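Local coordinates for protein MIPZ (Caulobacter crescentus, PDB 2XJ9) that acts as a cell division inhibitor and ATPase that positions the division plane, forming gradients through localized dimerization and nucleoid binding, at residues Val26-Tyr31 / Ala259-Leu264; Ile39-Arg44 / Ala91-Ala96. The protein carries 1 engineered substitution. All coordinates share one frame; numbering follows the deposited sequence.

Interaction 1: residues Val26-Tyr31 / Ala259-Leu264; sequences VTALLY and ALMHSL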
loop_
_atom_site.group_PDB
_atom_site.type_symbol
_atom_site.label_atom_id
_atom_site.label_comp_id
_atom_site.label_asym_id
_atom_site.label_seq_id
_atom_site.Cartn_x
_atom_site.Cartn_y
_atom_site.Cartn_z
ATOM N N VAL A 26 -5.960 -13.888 12.480
ATOM C CA VAL A 26 -7.285 -14.261 12.940
ATOM C C VAL A 26 -7.582 -15.712 12.619
ATOM O O VAL A 26 -7.952 -16.498 13.480
ATOM C CB VAL A 26 -8.336 -13.416 12.262
ATOM C CG1 VAL A 26 -9.712 -13.990 12.517
ATOM C CG2 VAL A 26 -8.232 -12.025 12.750
ATOM N N THR A 27 -7.409 -16.068 11.362
ATOM C CA THR A 27 -7.748 -17.405 10.913
ATOM C C THR A 27 -6.941 -18.489 11.645
ATOM O O THR A 27 -7.469 -19.531 11.937
ATOM C CB THR A 27 -7.601 -17.527 9.383
ATOM O OG1 THR A 27 -8.752 -18.182 8.868
ATOM C CG2 THR A 27 -6.334 -18.311 9.011
ATOM N N ALA A 28 -5.673 -18.242 11.941
ATOM C CA ALA A 28 -4.864 -19.202 12.686
ATOM C C ALA A 28 -5.356 -19.335 14.124
ATOM O O ALA A 28 -5.487 -20.442 14.631
ATOM C CB ALA A 28 -3.408 -18.789 12.676
ATOM N N LEU A 29 -5.623 -18.203 14.775
ATOM C CA LEU A 29 -6.161 -18.177 16.135
ATOM C C LEU A 29 -7.478 -18.931 16.252
ATOM O O LEU A 29 -7.595 -19.870 17.020
ATOM C CB LEU A 29 -6.341 -16.743 16.619
ATOM C CG LEU A 29 -4.997 -16.085 16.876
ATOM C CD1 LEU A 29 -5.115 -14.607 17.027
ATOM C CD2 LEU A 29 -4.363 -16.692 18.105
ATOM N N LEU A 30 -8.471 -18.518 15.489
ATOM C CA LEU A 30 -9.684 -19.304 15.379
ATOM C C LEU A 30 -9.430 -20.820 15.436
ATOM O O LEU A 30 -10.105 -21.528 16.201
ATOM C CB LEU A 30 -10.418 -18.941 14.096
ATOM C CG LEU A 30 -11.593 -18.002 14.302
ATOM C CD1 LEU A 30 -11.352 -17.130 15.518
ATOM C CD2 LEU A 30 -11.840 -17.176 13.048
ATOM N N TYR A 31 -8.462 -21.303 14.646
ATOM C CA TYR A 31 -8.173 -22.733 14.528
ATOM C C TYR A 31 -7.282 -23.246 15.651
ATOM O O TYR A 31 -6.916 -24.422 15.677
ATOM C CB TYR A 31 -7.546 -23.069 13.173
ATOM C CG TYR A 31 -8.541 -23.289 12.046
ATOM C CD1 TYR A 31 -8.863 -22.269 11.158
ATOM C CD2 TYR A 31 -9.149 -24.520 11.865
ATOM C CE1 TYR A 31 -9.773 -22.459 10.127
ATOM C CE2 TYR A 31 -10.064 -24.728 10.829
ATOM C CZ TYR A 31 -10.374 -23.693 9.964
ATOM O OH TYR A 31 -11.279 -23.902 8.943
ATOM N N ALA A 259 5.891 -20.543 11.946
ATOM C CA ALA A 259 7.059 -19.856 12.466
ATOM C C ALA A 259 6.663 -18.490 12.969
ATOM O O ALA A 259 7.004 -18.109 14.080
ATOM C CB ALA A 259 8.100 -19.714 11.418
ATOM N N LEU A 260 5.934 -17.756 12.135
ATOM C CA LEU A 260 5.431 -16.437 12.499
ATOM C C LEU A 260 4.677 -16.463 13.837
ATOM O O LEU A 260 5.081 -15.804 14.796
ATOM C CB LEU A 260 4.562 -15.866 11.369
ATOM C CG LEU A 260 4.368 -14.343 11.302
ATOM C CD1 LEU A 260 2.925 -13.989 11.599
ATOM C CD2 LEU A 260 5.298 -13.612 12.277
ATOM N N MET A 261 3.598 -17.232 13.895
ATOM C CA MET A 261 2.829 -17.411 15.122
ATOM C C MET A 261 3.678 -17.613 16.387
ATOM O O MET A 261 3.371 -17.057 17.457
ATOM C CB MET A 261 1.902 -18.599 14.951
ATOM C CG MET A 261 0.831 -18.364 13.928
ATOM S SD MET A 261 -0.535 -17.459 14.663
ATOM C CE MET A 261 -1.172 -18.730 15.768
ATOM N N HIS A 262 4.724 -18.428 16.276
ATOM C CA HIS A 262 5.565 -18.687 17.430
ATOM C C HIS A 262 6.241 -17.412 17.877
ATOM O O HIS A 262 6.125 -16.997 19.035
ATOM C CB HIS A 262 6.584 -19.784 17.134
ATOM C CG HIS A 262 5.994 -21.160 17.187
ATOM N ND1 HIS A 262 6.709 -22.271 17.571
ATOM C CD2 HIS A 262 4.737 -21.594 16.923
ATOM C CE1 HIS A 262 5.922 -23.336 17.529
ATOM N NE2 HIS A 262 4.721 -22.952 17.136
ATOM N N SER A 263 6.918 -16.791 16.926
ATOM C CA SER A 263 7.659 -15.561 17.145
ATOM C C SER A 263 6.836 -14.430 17.774
ATOM O O SER A 263 7.400 -13.479 18.326
ATOM C CB SER A 263 8.254 -15.083 15.822
ATOM O OG SER A 263 9.019 -13.917 16.025
ATOM N N LEU A 264 5.514 -14.521 17.672
ATOM C CA LEU A 264 4.653 -13.541 18.301
ATOM C C LEU A 264 4.168 -14.071 19.636
ATOM O O LEU A 264 3.313 -13.461 20.280
ATOM C CB LEU A 264 3.450 -13.227 17.419
ATOM C CG LEU A 264 3.686 -12.756 15.988
ATOM C CD1 LEU A 264 2.334 -12.481 15.366
ATOM C CD2 LEU A 264 4.582 -11.523 15.931
#
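Ala28 and Met261 mark the closest approach of the two backbones, their CA atoms 8.3 Å apart, where the last turns of helix 18-30 and helix 249-263 meet, running across rather than along each other. The setting is a P-loop NTPase fold of the Walker A cytoskeletal ATPase type: helix 18-30 is the first helix of the fold, directly behind the phosphate-binding loop, while helix 249-263 comes near the end of the chain. From helix 249-263, Met261 alone makes the contact; both touches from helix 18-30 end on it. Its CA-CB bond aims at helix 18-30, and the chain then bends twice, at chi2 (-83°) and chi3 (-69°), to lay the thioether against the methyl of Ala28. That methyl meets two consecutive atoms of the methionine, with Ala28 CB 3.7 Å from Met261 SD and 3.8 Å from Met261 CE. Ala28 also points across the gap, so its methyl is what the sulfur and the terminal methyl rest on. No hydrogen bond spans the segments, and this is purely apolar contact.

Behind the methionine, Leu25 one turn earlier on helix 18-30 receives Met261, Leu260 and Leu264. Val26, Leu29 and Leu30 also rest on Val36 of the central parallel sheet, and just after the helix, Tyr31 OH is hydrogen-bonded to Asp236 OD2. Leu29 adds the looser second touch: it starts off to one side of the partner helix, but its branched end comes back toward the methionine until Leu29 CD2 lies 4.4 Å from Met261 CE.

Interaction 2: residues Ile39-Arg44 / Ala91-Ala96; sequences IDLALR and AGFEAA. Engineered in segment 39-44: Ala42 (natural residue Asp).
The ring of Phe93 is met by two aliphatic side chains from the end of strand 36-40 and the residue just after it. Ile39 comes to the ring edge, close to the ring plane, with Ile39 CD1 4.3 Å from Phe93 CE1. Leu41 comes in obliquely, off the ring plane, with Leu41 CD2 4.5 Å from Phe93 CD1. Ile39 reaches this far because its outer chain is extended, CD1 trans to CA (chi2 -177°), and the same methyl stops 4.3 Å from Ala96 O, one turn on from Phe93. Ala96 turns its methyl toward the strand.

These are the contacts of a helix lying over a parallel sheet. Helix 86-103 belongs to the beta-alpha-beta crossover that leads from strand 70-72 to strand 106-110, and strand 36-40 lies between those two, so the crossing helix passes over it. Ile39 and Leu41 project to the helix side of the strand, and Asp40 between them to the other.

Further out, backbone hydrogen bonds to Leu108 and Asp110 fix Ile39, and another to Asp110 fixes Leu41. Met121 and Ile118 of helix 117-124 pack on Phe93 and Leu41 respectively. At the end of the strand, Asp40 forms an Asx turn that leads into a loop near the active site (the Leu41 side chain is about 10 Å from the bound magnesium ion): Asp40 OD2 accepts from the backbone N of Ala42, an engineered residue, at 2.7 Å and 146°, while Asp40 OD1 takes the N-H of Ala49. Arg44 NH2 forms a salt bridge with Glu12 OE1 of the second subunit.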
loop_
_atom_site.group_PDB
_atom_site.type_symbol
_atom_site.label_atom_id
_atom_site.label_comp_id
_atom_site.label_asym_id
_atom_site.label_seq_id
_atom_site.Cartn_x
_atom_site.Cartn_y
_atom_site.Cartn_z
ATOM N N ILE A 39 -11.520 -6.055 14.259
ATOM C CA ILE A 39 -11.901 -4.669 14.079
ATOM C C ILE A 39 -11.065 -4.060 12.980
ATOM O O ILE A 39 -9.837 -4.075 13.069
ATOM C CB ILE A 39 -11.617 -3.859 15.339
ATOM C CG1 ILE A 39 -12.348 -4.458 16.535
ATOM C CG2 ILE A 39 -11.987 -2.396 15.126
ATOM C CD1 ILE A 39 -12.159 -3.667 17.777
ATOM N N ASP A 40 -11.727 -3.516 11.956
ATOM C CA ASP A 40 -11.069 -2.927 10.787
ATOM C C ASP A 40 -11.238 -1.424 10.808
ATOM O O ASP A 40 -12.351 -0.934 10.653
ATOM C CB ASP A 40 -11.685 -3.490 9.497
ATOM C CG ASP A 40 -10.942 -3.037 8.213
ATOM O OD1 ASP A 40 -11.082 -3.737 7.178
ATOM O OD2 ASP A 40 -10.227 -1.998 8.222
ATOM N N LEU A 41 -10.140 -0.700 10.991
ATOM C CA LEU A 41 -10.162 0.757 11.013
ATOM C C LEU A 41 -9.811 1.419 9.678
ATOM O O LEU A 41 -9.639 2.640 9.627
ATOM C CB LEU A 41 -9.190 1.277 12.054
ATOM C CG LEU A 41 -9.276 0.682 13.442
ATOM C CD1 LEU A 41 -8.503 1.566 14.378
ATOM C CD2 LEU A 41 -10.715 0.569 13.853
ATOM N N ALA A 42 -9.662 0.634 8.610
ATOM C CA ALA A 42 -9.601 1.209 7.273
ATOM C C ALA A 42 -11.050 1.430 6.817
ATOM O O ALA A 42 -11.675 0.552 6.222
ATOM C CB ALA A 42 -8.857 0.295 6.326
ATOM N N LEU A 43 -11.585 2.608 7.123
ATOM C CA LEU A 43 -13.018 2.786 7.097
ATOM C C LEU A 43 -13.582 2.646 5.715
ATOM O O LEU A 43 -14.643 2.052 5.552
ATOM C CB LEU A 43 -13.414 4.118 7.718
ATOM C CG LEU A 43 -13.230 4.113 9.236
ATOM C CD1 LEU A 43 -13.396 5.490 9.843
ATOM C CD2 LEU A 43 -14.174 3.135 9.849
ATOM N N ARG A 44 -12.872 3.173 4.713
ATOM C CA ARG A 44 -13.294 3.026 3.311
ATOM C C ARG A 44 -12.930 1.656 2.704
ATOM O O ARG A 44 -13.821 0.916 2.256
ATOM C CB ARG A 44 -12.770 4.174 2.440
ATOM C CG ARG A 44 -12.837 5.515 3.118
ATOM C CD ARG A 44 -13.456 6.610 2.277
ATOM N NE ARG A 44 -13.124 6.539 0.890
ATOM C CZ ARG A 44 -13.864 6.777 -0.189
ATOM N NH1 ARG A 44 -15.140 7.127 -0.172
ATOM N NH2 ARG A 44 -13.247 6.623 -1.348
ATOM N N ALA A 91 -15.779 7.693 18.661
ATOM C CA ALA A 91 -16.935 7.198 19.405
ATOM C C ALA A 91 -17.314 5.793 18.962
ATOM O O ALA A 91 -17.534 4.920 19.797
ATOM C CB ALA A 91 -18.108 8.136 19.255
ATOM N N GLY A 92 -17.379 5.592 17.642
ATOM C CA GLY A 92 -17.605 4.282 17.032
ATOM C C GLY A 92 -16.585 3.231 17.437
ATOM O O GLY A 92 -16.952 2.116 17.804
ATOM N N PHE A 93 -15.305 3.586 17.379
ATOM C CA PHE A 93 -14.245 2.706 17.866
ATOM C C PHE A 93 -14.579 2.247 19.285
ATOM O O PHE A 93 -14.744 1.054 19.533
ATOM C CB PHE A 93 -12.893 3.429 17.833
ATOM C CG PHE A 93 -11.715 2.556 18.177
ATOM C CD1 PHE A 93 -11.811 1.180 18.123
ATOM C CD2 PHE A 93 -10.515 3.123 18.575
ATOM C CE1 PHE A 93 -10.732 0.382 18.451
ATOM C CE2 PHE A 93 -9.427 2.336 18.913
ATOM C CZ PHE A 93 -9.537 0.963 18.847
ATOM N N GLU A 94 -14.672 3.219 20.194
ATOM C CA GLU A 94 -15.106 3.038 21.578
ATOM C C GLU A 94 -16.099 1.904 21.746
ATOM O O GLU A 94 -15.814 0.895 22.393
ATOM C CB GLU A 94 -15.779 4.325 22.040
ATOM C CG GLU A 94 -15.108 5.022 23.197
ATOM C CD GLU A 94 -13.619 4.877 23.141
ATOM O OE1 GLU A 94 -13.163 3.737 22.890
ATOM O OE2 GLU A 94 -12.921 5.895 23.351
ATOM N N ALA A 95 -17.283 2.106 21.181
ATOM C CA ALA A 95 -18.336 1.096 21.159
ATOM C C ALA A 95 -17.835 -0.280 20.751
ATOM O O ALA A 95 -18.101 -1.264 21.420
ATOM C CB ALA A 95 -19.441 1.530 20.226
ATOM N N ALA A 96 -17.119 -0.346 19.636
ATOM C CA ALA A 96 -16.650 -1.624 19.121
ATOM C C ALA A 96 -15.568 -2.258 20.005
ATOM O O ALA A 96 -15.605 -3.456 20.258
ATOM C CB ALA A 96 -16.163 -1.476 17.682
#

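In the fold
Helix 18-30 and strand 36-40 follow one another in the chain, so segments 26-31 and 39-44 are near neighbours. Their partners are far apart in sequence: interaction 2 is completed by helix 86-103, whereas interaction 1 waits for helix 249-263 near the chain's end and so encloses interaction 2. The centres lie 23 Å apart, the nearest atoms about 7 Å, without touching. Interaction 1 joins two helices, and interaction 2 sets a helix on a strand of the parallel sheet. The side chains of Met261 and Leu41 lie about 14 and 10 Å from the bound nucleotide, beyond its immediate pocket, but helix 18-30 also carries Ser19 of the magnesium site.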